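Long-range contacts in WGR domain-containing protein (Bacteroides fragilis, PDB 2RA8), which is of unknown function but joins a WGR domain to a leucine-rich-repeat domain, a combination which may mediate binding to other molecules: residues I187-R192 / V210-G215; S216-L221 / D249-L254. All blocks are in the same frame, centred on the assembly; numbering follows the deposited sequence.

Contact 1: residues I187-R192 / V210-G215; sequences IGKKPR and VEDILG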
loop_
_atom_site.group_PDB
_atom_site.type_symbol
_atom_site.label_atom_id
_atom_site.label_comp_id
_atom_site.label_asym_id
_atom_site.label_seq_id
_atom_site.Cartn_x
_atom_site.Cartn_y
_atom_site.Cartn_z
ATOM N N ILE A 187 -12.454 -23.933 -12.182
ATOM C CA ILE A 187 -12.388 -24.632 -10.904
ATOM C C ILE A 187 -13.288 -25.840 -10.947
ATOM O O ILE A 187 -13.488 -26.519 -9.940
ATOM C CB ILE A 187 -12.816 -23.730 -9.724
ATOM C CG1 ILE A 187 -14.246 -23.234 -9.930
ATOM C CG2 ILE A 187 -11.837 -22.569 -9.585
ATOM C CD1 ILE A 187 -14.810 -22.504 -8.732
ATOM N N GLY A 188 -13.844 -26.096 -12.129
ATOM C CA GLY A 188 -14.708 -27.241 -12.325
ATOM C C GLY A 188 -16.130 -27.089 -11.832
ATOM O O GLY A 188 -16.532 -26.033 -11.326
ATOM N N LYS A 189 -16.894 -28.165 -11.999
ATOM C CA LYS A 189 -18.281 -28.225 -11.576
ATOM C C LYS A 189 -18.413 -29.511 -10.801
ATOM O O LYS A 189 -18.828 -30.534 -11.338
ATOM C CB LYS A 189 -19.208 -28.235 -12.797
ATOM C CG LYS A 189 -19.033 -27.011 -13.680
ATOM C CD LYS A 189 -19.958 -27.006 -14.877
ATOM C CE LYS A 189 -19.600 -25.859 -15.812
ATOM N NZ LYS A 189 -20.511 -25.789 -16.989
ATOM N N LYS A 190 -18.032 -29.460 -9.530
ATOM C CA LYS A 190 -18.074 -30.633 -8.671
ATOM C C LYS A 190 -18.568 -30.267 -7.309
ATOM O O LYS A 190 -18.608 -29.089 -6.937
ATOM C CB LYS A 190 -16.669 -31.240 -8.538
ATOM C CG LYS A 190 -16.042 -31.648 -9.866
ATOM C CD LYS A 190 -14.561 -31.984 -9.730
ATOM C CE LYS A 190 -14.014 -32.492 -11.064
ATOM N NZ LYS A 190 -12.541 -32.710 -11.069
ATOM N N PRO A 191 -19.012 -31.267 -6.539
ATOM C CA PRO A 191 -19.473 -30.878 -5.212
ATOM C C PRO A 191 -18.245 -30.650 -4.364
ATOM O O PRO A 191 -17.301 -31.443 -4.399
ATOM C CB PRO A 191 -20.310 -32.077 -4.767
ATOM C CG PRO A 191 -19.728 -33.226 -5.542
ATOM C CD PRO A 191 -19.452 -32.630 -6.888
ATOM N N ARG A 192 -18.225 -29.542 -3.634
ATOM C CA ARG A 192 -17.093 -29.230 -2.772
ATOM C C ARG A 192 -17.579 -28.765 -1.442
ATOM O O ARG A 192 -17.492 -27.584 -1.104
ATOM C CB ARG A 192 -16.208 -28.157 -3.405
ATOM C CG ARG A 192 -15.567 -28.599 -4.704
ATOM C CD ARG A 192 -14.601 -27.544 -5.187
ATOM N NE ARG A 192 -14.187 -27.762 -6.563
ATOM C CZ ARG A 192 -13.419 -28.763 -6.970
ATOM N NH1 ARG A 192 -13.099 -28.865 -8.253
ATOM N NH2 ARG A 192 -12.967 -29.656 -6.095
ATOM N N VAL A 210 -18.147 -18.091 -13.351
ATOM C CA VAL A 210 -19.429 -18.084 -12.662
ATOM C C VAL A 210 -20.157 -19.401 -12.876
ATOM O O VAL A 210 -20.799 -19.929 -11.957
ATOM C CB VAL A 210 -20.327 -16.927 -13.153
ATOM C CG1 VAL A 210 -21.652 -16.951 -12.416
ATOM C CG2 VAL A 210 -19.631 -15.590 -12.924
ATOM N N GLU A 211 -20.057 -19.946 -14.086
ATOM C CA GLU A 211 -20.721 -21.207 -14.401
ATOM C C GLU A 211 -20.129 -22.357 -13.627
ATOM O O GLU A 211 -20.833 -23.309 -13.277
ATOM C CB GLU A 211 -20.662 -21.477 -15.907
ATOM C CG GLU A 211 -21.459 -20.454 -16.712
ATOM C CD GLU A 211 -21.539 -20.787 -18.187
ATOM O OE1 GLU A 211 -22.231 -21.767 -18.538
ATOM O OE2 GLU A 211 -20.907 -20.068 -18.993
ATOM N N ASP A 212 -18.829 -22.291 -13.357
ATOM C CA ASP A 212 -18.193 -23.331 -12.561
ATOM C C ASP A 212 -18.797 -23.294 -11.177
ATOM O O ASP A 212 -19.129 -24.332 -10.603
ATOM C CB ASP A 212 -16.679 -23.119 -12.467
ATOM C CG ASP A 212 -15.957 -23.503 -13.744
ATOM O OD1 ASP A 212 -16.508 -24.319 -14.517
ATOM O OD2 ASP A 212 -14.831 -23.003 -13.973
ATOM N N ILE A 213 -18.972 -22.096 -10.637
ATOM C CA ILE A 213 -19.560 -21.956 -9.309
ATOM C C ILE A 213 -20.986 -22.466 -9.299
ATOM O O ILE A 213 -21.353 -23.282 -8.452
ATOM C CB ILE A 213 -19.523 -20.487 -8.853
ATOM C CG1 ILE A 213 -18.071 -20.003 -8.851
ATOM C CG2 ILE A 213 -20.134 -20.352 -7.474
ATOM C CD1 ILE A 213 -17.917 -18.511 -8.676
ATOM N N LEU A 214 -21.792 -22.015 -10.257
ATOM C CA LEU A 214 -23.189 -22.436 -10.345
ATOM C C LEU A 214 -23.285 -23.932 -10.525
ATOM O O LEU A 214 -24.224 -24.572 -10.042
ATOM C CB LEU A 214 -23.886 -21.755 -11.532
ATOM C CG LEU A 214 -23.782 -20.240 -11.701
ATOM C CD1 LEU A 214 -24.765 -19.787 -12.780
ATOM C CD2 LEU A 214 -24.089 -19.550 -10.398
ATOM N N GLY A 215 -22.307 -24.495 -11.228
ATOM C CA GLY A 215 -22.297 -25.929 -11.464
ATOM C C GLY A 215 -21.738 -26.743 -10.312
ATOM O O GLY A 215 -21.795 -27.975 -10.335
HETATM O O HOH W 1 -19.648 -23.697 -18.602
#
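The carboxylate of Asp212 is approached by the backbone N-H of Ile187 from above its plane, the donor standing 57° out of it. The bond, Ile187 N to Asp212 OD2 at 3.1 Å, is fairly straight (160° at the hydrogen). Ser186 OG also bonds to OD2, so one carboxylate oxygen serves two consecutive residues of the loop. The second flat group, the Arg192 guanidinium, has Lys190 CB over one face, off-centre and nearer the group's edge, while its NH1 reaches Ile187 O, 2.9 Å away and near the guanidinium plane; NH2 forms a salt bridge with Asp169. Apolar contact runs beside these bonds. Ile187 places CG1 between its backbone N and carbonyl carbon (chi1 59°), which brings CG1 to 3.5 Å from Asp212 CB, and CD1 continues to Ile213 CG1 at 4.1 Å. The extended chain of Lys189 crosses Asp212 at about a right angle. Its CB rests 3.6 Å from Gly215 O, and its NZ is 2.8 Å from a water that makes a weak bond to Glu211 OE1. Chemically, the buried acid of helix 207-215 ties down the loop through neutral donors, while Lys189, on the solvent-facing side, its NZ near but not touching two acidic groups, probably adds a solvent-screened attraction to its methylene packing and its water link.

Contact 2: residues S216-L221 / D249-L254; sequences SDLPNL and DRFPNL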
loop_
_atom_site.group_PDB
_atom_site.type_symbol
_atom_site.label_atom_id
_atom_site.label_comp_id
_atom_site.label_asym_id
_atom_site.label_seq_id
_atom_site.Cartn_x
_atom_site.Cartn_y
_atom_site.Cartn_z
ATOM N N SER A 216 -21.197 -26.067 -9.306
ATOM C CA SER A 216 -20.622 -26.754 -8.155
ATOM C C SER A 216 -21.562 -26.720 -6.994
ATOM O O SER A 216 -22.451 -25.875 -6.923
ATOM C CB SER A 216 -19.316 -26.087 -7.729
ATOM O OG SER A 216 -18.389 -26.040 -8.796
ATOM N N ASP A 217 -21.376 -27.654 -6.069
ATOM C CA ASP A 217 -22.205 -27.700 -4.877
ATOM C C ASP A 217 -21.343 -27.224 -3.737
ATOM O O ASP A 217 -20.317 -27.828 -3.423
ATOM C CB ASP A 217 -22.702 -29.125 -4.620
ATOM C CG ASP A 217 -23.580 -29.644 -5.747
ATOM O OD1 ASP A 217 -24.627 -29.012 -6.031
ATOM O OD2 ASP A 217 -23.225 -30.677 -6.352
ATOM N N LEU A 218 -21.747 -26.118 -3.129
ATOM C CA LEU A 218 -21.008 -25.536 -2.020
ATOM C C LEU A 218 -21.952 -25.324 -0.865
ATOM O O LEU A 218 -22.143 -24.196 -0.409
ATOM C CB LEU A 218 -20.407 -24.181 -2.459
ATOM C CG LEU A 218 -19.614 -24.208 -3.765
ATOM C CD1 LEU A 218 -19.198 -22.808 -4.176
ATOM C CD2 LEU A 218 -18.382 -25.087 -3.582
ATOM N N PRO A 219 -22.554 -26.410 -0.348
ATOM C CA PRO A 219 -23.494 -26.284 0.767
ATOM C C PRO A 219 -22.965 -25.662 2.032
ATOM O O PRO A 219 -23.712 -25.013 2.761
ATOM C CB PRO A 219 -23.955 -27.723 0.994
ATOM C CG PRO A 219 -22.720 -28.506 0.675
ATOM C CD PRO A 219 -22.236 -27.831 -0.600
ATOM N N ASN A 220 -21.685 -25.856 2.321
ATOM C CA ASN A 220 -21.123 -25.291 3.546
ATOM C C ASN A 220 -20.439 -23.960 3.352
ATOM O O ASN A 220 -19.829 -23.443 4.283
ATOM C CB ASN A 220 -20.137 -26.269 4.181
ATOM C CG ASN A 220 -20.794 -27.590 4.559
ATOM O OD1 ASN A 220 -21.892 -27.606 5.128
ATOM N ND2 ASN A 220 -20.121 -28.696 4.257
ATOM N N LEU A 221 -20.533 -23.393 2.151
ATOM C CA LEU A 221 -19.898 -22.099 1.887
ATOM C C LEU A 221 -20.471 -21.035 2.820
ATOM O O LEU A 221 -21.683 -20.977 3.042
ATOM C CB LEU A 221 -20.131 -21.681 0.432
ATOM C CG LEU A 221 -19.245 -20.528 -0.060
ATOM C CD1 LEU A 221 -17.809 -20.997 -0.107
ATOM C CD2 LEU A 221 -19.684 -20.080 -1.434
ATOM N N ASP A 249 -31.302 -21.462 -1.245
ATOM C CA ASP A 249 -31.275 -22.887 -1.549
ATOM C C ASP A 249 -29.897 -23.299 -2.039
ATOM O O ASP A 249 -29.421 -24.395 -1.735
ATOM C CB ASP A 249 -32.328 -23.243 -2.608
ATOM C CG ASP A 249 -33.752 -23.114 -2.088
ATOM O OD1 ASP A 249 -34.028 -23.603 -0.971
ATOM O OD2 ASP A 249 -34.598 -22.531 -2.802
ATOM N N ARG A 250 -29.237 -22.417 -2.788
ATOM C CA ARG A 250 -27.908 -22.734 -3.304
ATOM C C ARG A 250 -26.837 -22.679 -2.228
ATOM O O ARG A 250 -26.007 -23.588 -2.119
ATOM C CB ARG A 250 -27.541 -21.774 -4.437
ATOM C CG ARG A 250 -26.177 -22.051 -5.078
ATOM C CD ARG A 250 -25.885 -21.052 -6.186
ATOM N NE ARG A 250 -26.901 -21.094 -7.230
ATOM C CZ ARG A 250 -26.988 -22.049 -8.150
ATOM N NH1 ARG A 250 -26.110 -23.043 -8.162
ATOM N NH2 ARG A 250 -27.963 -22.017 -9.050
ATOM N N PHE A 251 -26.863 -21.619 -1.423
ATOM C CA PHE A 251 -25.890 -21.416 -0.349
ATOM C C PHE A 251 -26.627 -21.259 0.959
ATOM O O PHE A 251 -26.728 -20.151 1.499
ATOM C CB PHE A 251 -25.068 -20.139 -0.633
ATOM C CG PHE A 251 -24.328 -20.171 -1.946
ATOM C CD1 PHE A 251 -24.459 -19.131 -2.861
ATOM C CD2 PHE A 251 -23.478 -21.225 -2.257
ATOM C CE1 PHE A 251 -23.754 -19.144 -4.066
ATOM C CE2 PHE A 251 -22.771 -21.238 -3.464
ATOM C CZ PHE A 251 -22.913 -20.196 -4.362
ATOM N N PRO A 252 -27.152 -22.364 1.513
ATOM C CA PRO A 252 -27.888 -22.284 2.777
ATOM C C PRO A 252 -27.118 -21.830 4.003
ATOM O O PRO A 252 -27.718 -21.501 5.025
ATOM C CB PRO A 252 -28.462 -23.696 2.927
ATOM C CG PRO A 252 -27.422 -24.542 2.264
ATOM C CD PRO A 252 -27.113 -23.751 1.018
ATOM N N ASN A 253 -25.793 -21.802 3.922
ATOM C CA ASN A 253 -24.996 -21.374 5.073
ATOM C C ASN A 253 -24.193 -20.120 4.819
ATOM O O ASN A 253 -23.365 -19.740 5.642
ATOM C CB ASN A 253 -24.049 -22.494 5.517
ATOM C CG ASN A 253 -24.794 -23.689 6.092
ATOM O OD1 ASN A 253 -25.512 -23.569 7.078
ATOM N ND2 ASN A 253 -24.622 -24.846 5.470
ATOM N N LEU A 254 -24.438 -19.468 3.689
ATOM C CA LEU A 254 -23.708 -18.243 3.349
ATOM C C LEU A 254 -23.991 -17.114 4.345
ATOM O O LEU A 254 -25.134 -16.915 4.761
ATOM C CB LEU A 254 -24.079 -17.784 1.941
ATOM C CG LEU A 254 -23.073 -16.840 1.274
ATOM C CD1 LEU A 254 -21.826 -17.613 0.870
ATOM C CD2 LEU A 254 -23.704 -16.202 0.055
HETATM O O HOH W 2 -24.022 -24.635 -4.294
HETATM O O HOH W 3 -23.875 -22.246 1.985
#
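Pro219 O is gripped twice: Asn253 ND2 donates to it at 2.9 Å in a bond bent to 153°, and a water donates to the same Pro219 O, also at 2.9 Å. That water donates in addition to Leu221 O, 2.7 Å away, and accepts from Asn253 N at 2.8 Å, so it stitches one type I turn, 218-221, to the next, 251-254. A second water joins Leu218 N to Arg250 O. Leu218 and Leu221 lie side by side with Phe251, and Leu221 with Leu254. The Phe251 ring has Arg250 CG over the centre of one face and Leu218 O in plane at its edge, while Leu221 CD2 comes at it obliquely, 4.3 Å from the ring centroid, in an off-centre CH-pi contact. Leu221 CG stands anti to the backbone N (chi1 -166°), and Leu254 holds nearly the same rotamer; the two meet CD2 to CD1 at 4.0 Å. Asn220 ND2 bonds Pro193 O much as Asn253 ND2 bonds Pro219 O, so the link recurs from coil to coil. Leu-Pro-Asn-Leu stacked on Phe-Pro-Asn-Leu, each turn leading into a parallel strand (223-227 and 256-260), is the sort of repeated packing found in leucine-rich-repeat solenoids, with apolar residues inward.

The two contacts follow in series along the chain, their centres about 12 Å apart and on the same side of its centre. The chain passes straight from segment 210-215, on helix 207-215, into segment 216-221 of contact 2. They also touch: Arg192 N lies 2.7 Å from Asp217 O and Lys190 O 3.2 Å from Asp217 N, both probable hydrogen bonds, so segment 187-192 pairs with 216-221 as the latter stacks on 249-254. These three loop segments precede neighbouring strands 197-201, 223-227 and 256-260 of the parallel sheet. Together they illustrate how a solenoid is built: here three successive loops are fastened one to the next.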